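Local atomic coordinates of hydrolase (Rhizobium meliloti, PDB entry 5HOE), a protein that acts as an octameric carbohydrate acetylesterase, a GDSL-like member of the SGNH hydrolase superfamily that probably hydrolyses ester bonds. Residues Arg17-Phe22 against Leu100-Leu105; Gly130-Cys135 against Pro146-Val151; Glu192-Gly197 against His220-Lys225. All coordinates share one frame; numbering follows the deposited sequence.

Contact 1. Residues Arg17-Phe22 against Leu100-Leu105; sequences RSVLCF and LVIIML
Val19 and Ile102 meet because each first torsion turns a branch toward the other strand: Val19 CG1 stands trans to its own N (chi1 -177°), whereas in Ile102 it is CG1 that lies opposite the carbonyl carbon (chi1 -54°), sending the extended CG1-CD1 arm toward the valine. The result is a methyl contact of 3.6 Å between Val19 CG1 and Ile102 CD1. Leu100 CD2 touches the same Val19 methyl at 4.0 Å, so one CG1 serves two neighbours, and Cys21 lies on the same face, over which helix 48-56 packs through Met52, Trp48 and Thr49. The other face carries Leu20, Val101, Phe22 and Ile103. There Leu20 and Val101 run alongside each other in the same direction, with CD2 of the leucine 4.2 Å from CG1 of the valine. The Phe22 ring meets Ile103 CG2 at its edge, and its CE2 comes within 3.8 Å of Leu105 CD1; helix 118-133 packs against Ile103 and Leu105 here.

The backbones run parallel, their axes inclined by 19°, and the bridges pair Val19 with Leu100 through to Phe22 with Ile103. Well-formed bonds go from Leu20 N to Leu100 O (3.0 Å), from Ile102 N to Leu20 O (2.8 Å), from Phe22 N to Ile102 O (2.8 Å) and from Met104 N to Phe22 O (3.0 Å); the bond from Leu100 N to Ser18 O at the start of the ladder is weak. Leu20 thus straddles Val101, and Phe22 does the same round Ile103, which is the parallel pattern. This is the central sheet of an SGNH hydrolase, whose strand 17-23 runs straight into the GDSL sequence that gives the family its name.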
loop_
_atom_site.group_PDB
_atom_site.type_symbol
_atom_site.label_atom_id
_atom_site.label_comp_id
_atom_site.label_asym_id
_atom_site.label_seq_id
_atom_site.Cartn_x
_atom_site.Cartn_y
_atom_site.Cartn_z
ATOM N N ARG A 17 8.284 -21.020 35.750
ATOM C CA ARG A 17 8.767 -20.616 34.440
ATOM C C ARG A 17 7.702 -20.850 33.388
ATOM O O ARG A 17 6.958 -21.833 33.436
ATOM C CB ARG A 17 10.060 -21.301 34.063
ATOM C CG ARG A 17 10.127 -22.774 34.387
ATOM C CD ARG A 17 11.561 -23.266 34.544
ATOM N NE ARG A 17 12.544 -22.195 34.401
ATOM C CZ ARG A 17 13.733 -22.176 34.994
ATOM N NH1 ARG A 17 14.540 -21.139 34.793
ATOM N NH2 ARG A 17 14.118 -23.174 35.786
ATOM N N SER A 18 7.649 -19.922 32.449
ATOM C CA SER A 18 6.608 -19.868 31.439
ATOM C C SER A 18 7.172 -20.274 30.088
ATOM O O SER A 18 8.286 -19.868 29.706
ATOM C CB SER A 18 6.026 -18.452 31.389
ATOM O OG SER A 18 5.329 -18.209 32.598
ATOM N N VAL A 19 6.404 -21.107 29.389
ATOM C CA VAL A 19 6.798 -21.665 28.109
ATOM C C VAL A 19 5.667 -21.432 27.106
ATOM O O VAL A 19 4.554 -21.944 27.288
ATOM C CB VAL A 19 7.120 -23.164 28.218
ATOM C CG1 VAL A 19 7.595 -23.678 26.879
ATOM C CG2 VAL A 19 8.176 -23.414 29.310
ATOM N N LEU A 20 5.960 -20.683 26.042
ATOM C CA LEU A 20 5.004 -20.404 24.979
ATOM C C LEU A 20 5.171 -21.430 23.862
ATOM O O LEU A 20 6.273 -21.610 23.341
ATOM C CB LEU A 20 5.262 -19.002 24.418
ATOM C CG LEU A 20 4.473 -18.628 23.145
ATOM C CD1 LEU A 20 3.004 -18.652 23.446
ATOM C CD2 LEU A 20 4.884 -17.265 22.575
ATOM N N CYS A 21 4.073 -22.082 23.482
ATOM C CA CYS A 21 4.098 -23.100 22.434
ATOM C C CYS A 21 3.433 -22.551 21.168
ATOM O O CYS A 21 2.209 -22.437 21.098
ATOM C CB CYS A 21 3.404 -24.360 22.923
ATOM S SG CYS A 21 4.155 -25.063 24.421
ATOM N N PHE A 22 4.243 -22.198 20.178
ATOM C CA PHE A 22 3.764 -21.527 18.967
ATOM C C PHE A 22 3.751 -22.503 17.787
ATOM O O PHE A 22 4.805 -23.005 17.386
ATOM C CB PHE A 22 4.664 -20.326 18.670
ATOM C CG PHE A 22 4.087 -19.343 17.666
ATOM C CD1 PHE A 22 2.930 -18.623 17.958
ATOM C CD2 PHE A 22 4.718 -19.098 16.455
ATOM C CE1 PHE A 22 2.411 -17.717 17.048
ATOM C CE2 PHE A 22 4.192 -18.189 15.556
ATOM C CZ PHE A 22 3.050 -17.492 15.868
ATOM N N LEU A 100 10.962 -19.570 27.736
ATOM C CA LEU A 100 11.217 -20.385 26.556
ATOM C C LEU A 100 10.047 -20.240 25.585
ATOM O O LEU A 100 8.881 -20.238 26.002
ATOM C CB LEU A 100 11.353 -21.859 26.951
ATOM C CG LEU A 100 11.569 -22.839 25.792
ATOM C CD1 LEU A 100 12.900 -22.586 25.061
ATOM C CD2 LEU A 100 11.514 -24.281 26.294
ATOM N N VAL A 101 10.366 -20.148 24.294
ATOM C CA VAL A 101 9.388 -20.219 23.220
ATOM C C VAL A 101 9.725 -21.450 22.402
ATOM O O VAL A 101 10.864 -21.595 21.947
ATOM C CB VAL A 101 9.409 -18.958 22.344
ATOM C CG1 VAL A 101 8.388 -19.056 21.239
ATOM C CG2 VAL A 101 9.134 -17.723 23.188
ATOM N N ILE A 102 8.753 -22.359 22.272
ATOM C CA ILE A 102 8.868 -23.550 21.434
ATOM C C ILE A 102 8.113 -23.269 20.142
ATOM O O ILE A 102 6.933 -22.902 20.183
ATOM C CB ILE A 102 8.284 -24.791 22.135
ATOM C CG1 ILE A 102 8.935 -24.976 23.511
ATOM C CG2 ILE A 102 8.494 -26.040 21.271
ATOM C CD1 ILE A 102 8.346 -26.085 24.350
ATOM N N ILE A 103 8.785 -23.431 19.001
ATOM C CA ILE A 103 8.212 -23.129 17.693
ATOM C C ILE A 103 8.216 -24.398 16.864
ATOM O O ILE A 103 9.289 -24.906 16.516
ATOM C CB ILE A 103 8.997 -22.038 16.952
ATOM C CG1 ILE A 103 9.243 -20.823 17.857
ATOM C CG2 ILE A 103 8.219 -21.631 15.715
ATOM C CD1 ILE A 103 10.079 -19.721 17.210
ATOM N N MET A 104 7.027 -24.899 16.519
ATOM C CA MET A 104 6.903 -26.044 15.619
ATOM C C MET A 104 6.035 -25.597 14.440
ATOM O O MET A 104 4.803 -25.596 14.530
ATOM C CB MET A 104 6.338 -27.293 16.302
ATOM C CG MET A 104 6.398 -28.515 15.353
ATOM S SD MET A 104 6.091 -30.158 16.068
ATOM C CE MET A 104 4.516 -29.773 16.764
ATOM N N LEU A 105 6.682 -25.194 13.347
ATOM C CA LEU A 105 5.998 -24.716 12.148
ATOM C C LEU A 105 6.825 -25.128 10.943
ATOM O O LEU A 105 8.013 -25.445 11.064
ATOM C CB LEU A 105 5.887 -23.184 12.166
ATOM C CG LEU A 105 4.877 -22.571 13.116
ATOM C CD1 LEU A 105 5.009 -21.043 13.230
ATOM C CD2 LEU A 105 3.485 -22.987 12.700
#

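Contact 2. Residues Gly130-Cys135 against Pro146-Val151; sequences GQVLTC and PKVLVV
The backbones come nearest at Val132 and Pro146, whose CA atoms are 6.7 Å apart, where the last turn of helix 118-133 passes over Pro146 and the start of strand 147-152. The interface is carried by hydrocarbon and sulfur. Val132 CG1 does most of the touching: it lies 3.5 Å from Val148 CG2, a close methyl pair, and 3.8 Å from Pro146 CG, so it fits between the proline ring and Val148, whose CB points toward the helix. In Val148 the methyl used is CG2, which is trans to the carbonyl carbon. Leu133 sets out with its CB directed away from the strand, yet its CD2 still reaches Val148 CG2 at 4.1 Å, meeting that side chain nearly at right angles.

Beyond the helix end, Cys135 takes the crowded chi1 of 82°, between N and the carbonyl carbon, which brings SG to 3.4 Å from Pro146 CD. The turn leading there is fixed from within. Gly130 O accepts both Thr134 N (3.0 Å) and Thr134 OG1 (2.9 Å), the two donors arriving from opposite faces of the carbonyl plane, and Cys135 N then bonds to Val132 O at 3.1 Å. Leu92 of helix 84-95 packs against both Val132 and Cys135, while Val191 touches Leu133 and Val148. Since helix 118-133 joins strand 100-104 to its sheet neighbour 147-152, the contact sits at the return of a beta-alpha-beta crossover, a building unit of the alpha/beta SGNH fold.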
loop_
_atom_site.group_PDB
_atom_site.type_symbol
_atom_site.label_atom_id
_atom_site.label_comp_id
_atom_site.label_asym_id
_atom_site.label_seq_id
_atom_site.Cartn_x
_atom_site.Cartn_y
_atom_site.Cartn_z
ATOM N N GLY A 130 14.355 -14.911 15.283
ATOM C CA GLY A 130 14.803 -13.545 15.487
ATOM C C GLY A 130 13.796 -12.688 16.237
ATOM O O GLY A 130 14.178 -11.823 17.023
ATOM N N GLN A 131 12.497 -12.888 15.980
ATOM C CA GLN A 131 11.476 -12.130 16.699
ATOM C C GLN A 131 11.508 -12.449 18.188
ATOM O O GLN A 131 11.279 -11.568 19.018
ATOM C CB GLN A 131 10.084 -12.423 16.124
ATOM C CG GLN A 131 9.847 -11.783 14.779
ATOM C CD GLN A 131 8.560 -12.180 14.126
ATOM O OE1 GLN A 131 7.992 -13.225 14.429
ATOM N NE2 GLN A 131 8.092 -11.345 13.204
ATOM N N VAL A 132 11.789 -13.699 18.549
ATOM C CA VAL A 132 11.928 -14.024 19.967
ATOM C C VAL A 132 13.193 -13.400 20.540
ATOM O O VAL A 132 13.179 -12.790 21.616
ATOM C CB VAL A 132 11.894 -15.546 20.198
ATOM C CG1 VAL A 132 11.998 -15.829 21.667
ATOM C CG2 VAL A 132 10.636 -16.153 19.624
ATOM N N LEU A 133 14.313 -13.553 19.840
ATOM C CA LEU A 133 15.581 -13.089 20.386
ATOM C C LEU A 133 15.634 -11.577 20.553
ATOM O O LEU A 133 16.428 -11.087 21.373
ATOM C CB LEU A 133 16.724 -13.550 19.494
ATOM C CG LEU A 133 16.893 -15.070 19.420
ATOM C CD1 LEU A 133 18.020 -15.427 18.471
ATOM C CD2 LEU A 133 17.152 -15.667 20.801
ATOM N N THR A 134 14.816 -10.828 19.815
ATOM C CA THR A 134 14.834 -9.376 19.899
ATOM C C THR A 134 13.679 -8.815 20.717
ATOM O O THR A 134 13.494 -7.593 20.730
ATOM C CB THR A 134 14.844 -8.737 18.506
ATOM O OG1 THR A 134 13.631 -9.052 17.810
ATOM C CG2 THR A 134 16.040 -9.225 17.691
ATOM N N CYS A 135 12.909 -9.665 21.413
ATOM C CA CYS A 135 11.665 -9.227 22.042
ATOM C C CYS A 135 11.836 -8.692 23.461
ATOM O O CYS A 135 10.831 -8.330 24.088
ATOM C CB CYS A 135 10.621 -10.356 22.036
ATOM S SG CYS A 135 10.766 -11.592 23.362
ATOM N N PRO A 146 13.420 -14.560 25.936
ATOM C CA PRO A 146 13.356 -15.999 26.208
ATOM C C PRO A 146 14.401 -16.761 25.416
ATOM O O PRO A 146 14.926 -16.282 24.411
ATOM C CB PRO A 146 11.961 -16.391 25.690
ATOM C CG PRO A 146 11.265 -15.147 25.335
ATOM C CD PRO A 146 12.281 -14.104 25.123
ATOM N N LYS A 147 14.659 -17.991 25.861
ATOM C CA LYS A 147 15.332 -18.967 25.017
ATOM C C LYS A 147 14.362 -19.478 23.946
ATOM O O LYS A 147 13.139 -19.264 24.013
ATOM C CB LYS A 147 15.854 -20.129 25.868
ATOM C CG LYS A 147 16.963 -19.720 26.840
ATOM C CD LYS A 147 17.399 -20.873 27.720
ATOM C CE LYS A 147 18.715 -20.553 28.445
ATOM N NZ LYS A 147 18.624 -19.280 29.207
ATOM N N VAL A 148 14.912 -20.173 22.945
ATOM C CA VAL A 148 14.143 -20.656 21.801
ATOM C C VAL A 148 14.435 -22.139 21.601
ATOM O O VAL A 148 15.602 -22.554 21.577
ATOM C CB VAL A 148 14.464 -19.883 20.503
ATOM C CG1 VAL A 148 13.650 -20.434 19.334
ATOM C CG2 VAL A 148 14.164 -18.410 20.680
ATOM N N LEU A 149 13.378 -22.934 21.426
ATOM C CA LEU A 149 13.513 -24.316 20.980
ATOM C C LEU A 149 12.830 -24.429 19.623
ATOM O O LEU A 149 11.604 -24.318 19.532
ATOM C CB LEU A 149 12.912 -25.282 21.991
ATOM C CG LEU A 149 12.882 -26.753 21.570
ATOM C CD1 LEU A 149 14.287 -27.321 21.304
ATOM C CD2 LEU A 149 12.146 -27.577 22.619
ATOM N N VAL A 150 13.631 -24.634 18.574
ATOM C CA VAL A 150 13.124 -24.883 17.227
ATOM C C VAL A 150 12.786 -26.365 17.120
ATOM O O VAL A 150 13.626 -27.222 17.417
ATOM C CB VAL A 150 14.181 -24.493 16.177
ATOM C CG1 VAL A 150 13.739 -24.896 14.774
ATOM C CG2 VAL A 150 14.471 -22.989 16.242
ATOM N N VAL A 151 11.575 -26.685 16.680
ATOM C CA VAL A 151 11.144 -28.071 16.503
ATOM C C VAL A 151 10.850 -28.295 15.036
ATOM O O VAL A 151 9.945 -27.663 14.471
ATOM C CB VAL A 151 9.907 -28.402 17.355
ATOM C CG1 VAL A 151 9.471 -29.862 17.182
ATOM C CG2 VAL A 151 10.207 -28.110 18.819
#

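Contact 3. Residues Glu192-Gly197 against His220-Lys225; sequences EFFAAG and HAIADK
The C-terminal helix 212-229 packs against strand 192-195, one of the two outermost strands of the sheet within this chain, and Phe194, Phe193 and Glu192 meet Ala221, Ile222 and Lys225 across this layer. Helix and strand are nearly antiparallel, at 158°, with axes 10.0 Å apart, a spacing bridged by side chains. Phe194 projects toward the helix: its CZ lies 3.9 Å from Ala221 CB, and its CE2 is 3.9 Å from Ile222 CG1, the isoleucine crossing it at about a right angle. Leu149 of the next strand and Leu218 of the helix also touch this ring.

The polar half centres on Lys225. A bend at chi2 (82°) carries the lysine chain across the strand, and NZ donates to Phe193 O at 3.1 Å, tilted 24° from the carbonyl plane. Backbone bonding to strand 147-152 engages Glu192 and Phe194, so Phe193 presents its N and O along the outer edge, where the lysine takes the O. A water accepts from Lys225 NZ (2.8 Å) and Phe193 N (3.0 Å) and donates to Glu192 OE1 (2.9 Å). It thereby mediates between charges whose direct separation, NZ to OE1, is 4.6 Å, too long for a salt bridge. With an alanine in place of Lys225, Phe193 O would probably lose its ammonium donor and the water one of its three partners, and Glu192 would lose the lysine charge it meets through the water. The arrangement is an edge strand flanked by an outer helix, as in the alpha/beta/alpha sandwich of SGNH hydrolases.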
loop_
_atom_site.group_PDB
_atom_site.type_symbol
_atom_site.label_atom_id
_atom_site.label_comp_id
_atom_site.label_asym_id
_atom_site.label_seq_id
_atom_site.Cartn_x
_atom_site.Cartn_y
_atom_site.Cartn_z
ATOM N N GLU A 192 18.168 -23.660 20.659
ATOM C CA GLU A 192 18.025 -25.099 20.859
ATOM C C GLU A 192 17.233 -25.720 19.716
ATOM O O GLU A 192 16.487 -25.038 19.021
ATOM C CB GLU A 192 17.324 -25.387 22.186
ATOM C CG GLU A 192 17.973 -24.719 23.411
ATOM C CD GLU A 192 19.361 -25.240 23.721
ATOM O OE1 GLU A 192 19.619 -26.449 23.529
ATOM O OE2 GLU A 192 20.204 -24.438 24.174
ATOM N N PHE A 193 17.409 -27.034 19.528
ATOM C CA PHE A 193 16.794 -27.752 18.418
ATOM C C PHE A 193 16.310 -29.139 18.832
ATOM O O PHE A 193 16.987 -29.846 19.593
ATOM C CB PHE A 193 17.763 -27.941 17.244
ATOM C CG PHE A 193 17.202 -28.803 16.147
ATOM C CD1 PHE A 193 16.158 -28.346 15.356
ATOM C CD2 PHE A 193 17.705 -30.072 15.909
ATOM C CE1 PHE A 193 15.618 -29.130 14.359
ATOM C CE2 PHE A 193 17.167 -30.864 14.905
ATOM C CZ PHE A 193 16.130 -30.380 14.112
ATOM N N PHE A 194 15.150 -29.536 18.291
ATOM C CA PHE A 194 14.592 -30.876 18.493
ATOM C C PHE A 194 13.917 -31.349 17.217
ATOM O O PHE A 194 13.060 -30.648 16.676
ATOM C CB PHE A 194 13.586 -30.911 19.652
ATOM C CG PHE A 194 12.942 -32.252 19.832
ATOM C CD1 PHE A 194 13.700 -33.343 20.231
ATOM C CD2 PHE A 194 11.593 -32.450 19.560
ATOM C CE1 PHE A 194 13.116 -34.590 20.381
ATOM C CE2 PHE A 194 11.024 -33.691 19.709
ATOM C CZ PHE A 194 11.782 -34.757 20.114
ATOM N N ALA A 195 14.316 -32.520 16.721
ATOM C CA ALA A 195 13.697 -33.107 15.534
ATOM C C ALA A 195 12.541 -34.013 15.958
ATOM O O ALA A 195 12.750 -35.105 16.491
ATOM C CB ALA A 195 14.719 -33.893 14.722
ATOM N N ALA A 196 11.307 -33.565 15.732
ATOM C CA ALA A 196 10.177 -34.407 16.115
ATOM C C ALA A 196 10.243 -35.767 15.427
ATOM O O ALA A 196 9.857 -36.782 16.021
ATOM C CB ALA A 196 8.858 -33.694 15.811
ATOM N N GLY A 197 10.739 -35.817 14.189
ATOM C CA GLY A 197 10.813 -37.060 13.438
ATOM C C GLY A 197 11.794 -38.082 13.985
ATOM O O GLY A 197 11.770 -39.230 13.527
ATOM N N HIS A 220 6.062 -35.710 25.836
ATOM C CA HIS A 220 7.033 -36.210 26.803
ATOM C C HIS A 220 8.459 -35.945 26.341
ATOM O O HIS A 220 9.306 -35.506 27.137
ATOM C CB HIS A 220 6.797 -37.689 27.057
ATOM C CG HIS A 220 5.514 -37.972 27.769
ATOM N ND1 HIS A 220 5.034 -39.248 27.956
ATOM C CD2 HIS A 220 4.597 -37.141 28.320
ATOM C CE1 HIS A 220 3.887 -39.194 28.609
ATOM N NE2 HIS A 220 3.597 -37.929 28.838
ATOM N N ALA A 221 8.741 -36.157 25.050
ATOM C CA ALA A 221 10.103 -35.960 24.566
ATOM C C ALA A 221 10.486 -34.487 24.572
ATOM O O ALA A 221 11.646 -34.143 24.855
ATOM C CB ALA A 221 10.268 -36.571 23.180
ATOM N N ILE A 222 9.531 -33.600 24.272
ATOM C CA ILE A 222 9.832 -32.176 24.325
ATOM C C ILE A 222 10.052 -31.727 25.764
ATOM O O ILE A 222 10.935 -30.908 26.039
ATOM C CB ILE A 222 8.742 -31.363 23.597
ATOM C CG1 ILE A 222 8.737 -31.713 22.093
ATOM C CG2 ILE A 222 8.966 -29.882 23.801
ATOM C CD1 ILE A 222 7.681 -31.028 21.257
ATOM N N ALA A 223 9.280 -32.275 26.705
ATOM C CA ALA A 223 9.481 -31.966 28.117
ATOM C C ALA A 223 10.889 -32.337 28.561
ATOM O O ALA A 223 11.518 -31.600 29.325
ATOM C CB ALA A 223 8.468 -32.736 28.962
ATOM N N ASP A 224 11.401 -33.484 28.107
ATOM C CA ASP A 224 12.768 -33.847 28.482
ATOM C C ASP A 224 13.751 -32.790 28.009
ATOM O O ASP A 224 14.671 -32.394 28.743
ATOM C CB ASP A 224 13.146 -35.197 27.872
ATOM C CG ASP A 224 12.343 -36.336 28.434
ATOM O OD1 ASP A 224 11.703 -36.142 29.484
ATOM O OD2 ASP A 224 12.354 -37.428 27.822
ATOM N N LYS A 225 13.570 -32.331 26.773
ATOM C CA LYS A 225 14.404 -31.275 26.222
ATOM C C LYS A 225 14.297 -30.001 27.050
ATOM O O LYS A 225 15.312 -29.353 27.341
ATOM C CB LYS A 225 13.962 -31.017 24.786
ATOM C CG LYS A 225 14.891 -30.153 24.016
ATOM C CD LYS A 225 16.050 -30.935 23.468
ATOM C CE LYS A 225 17.030 -29.969 22.863
ATOM N NZ LYS A 225 18.212 -30.667 22.356
HETATM O O HOH W 1 19.376 -28.343 21.348
#

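All three contacts are built on one five-stranded parallel sheet and follow in series along the chain. Contact 1 joins two inner strands, 17-23 and 100-104; contacts 2 and 3 lay helices on the next strands, 147-152 and 192-195. Their centres lie about 9 Å (1 to 2), 12 Å (1 to 3) and 16 Å (2 to 3) apart. Probable backbone bonds, Leu149 N to Val101 O and Phe194 N to Val150 O, stitch neighbouring strands together. Helix 118-133 packs on Val101 and Ile103, helix 212-229 on Ile102 and Leu149, whose side chains lie on the other face; they thus cover opposite faces, giving the three-layer scaffold on which SGNH hydrolases typically carry their catalytic loops.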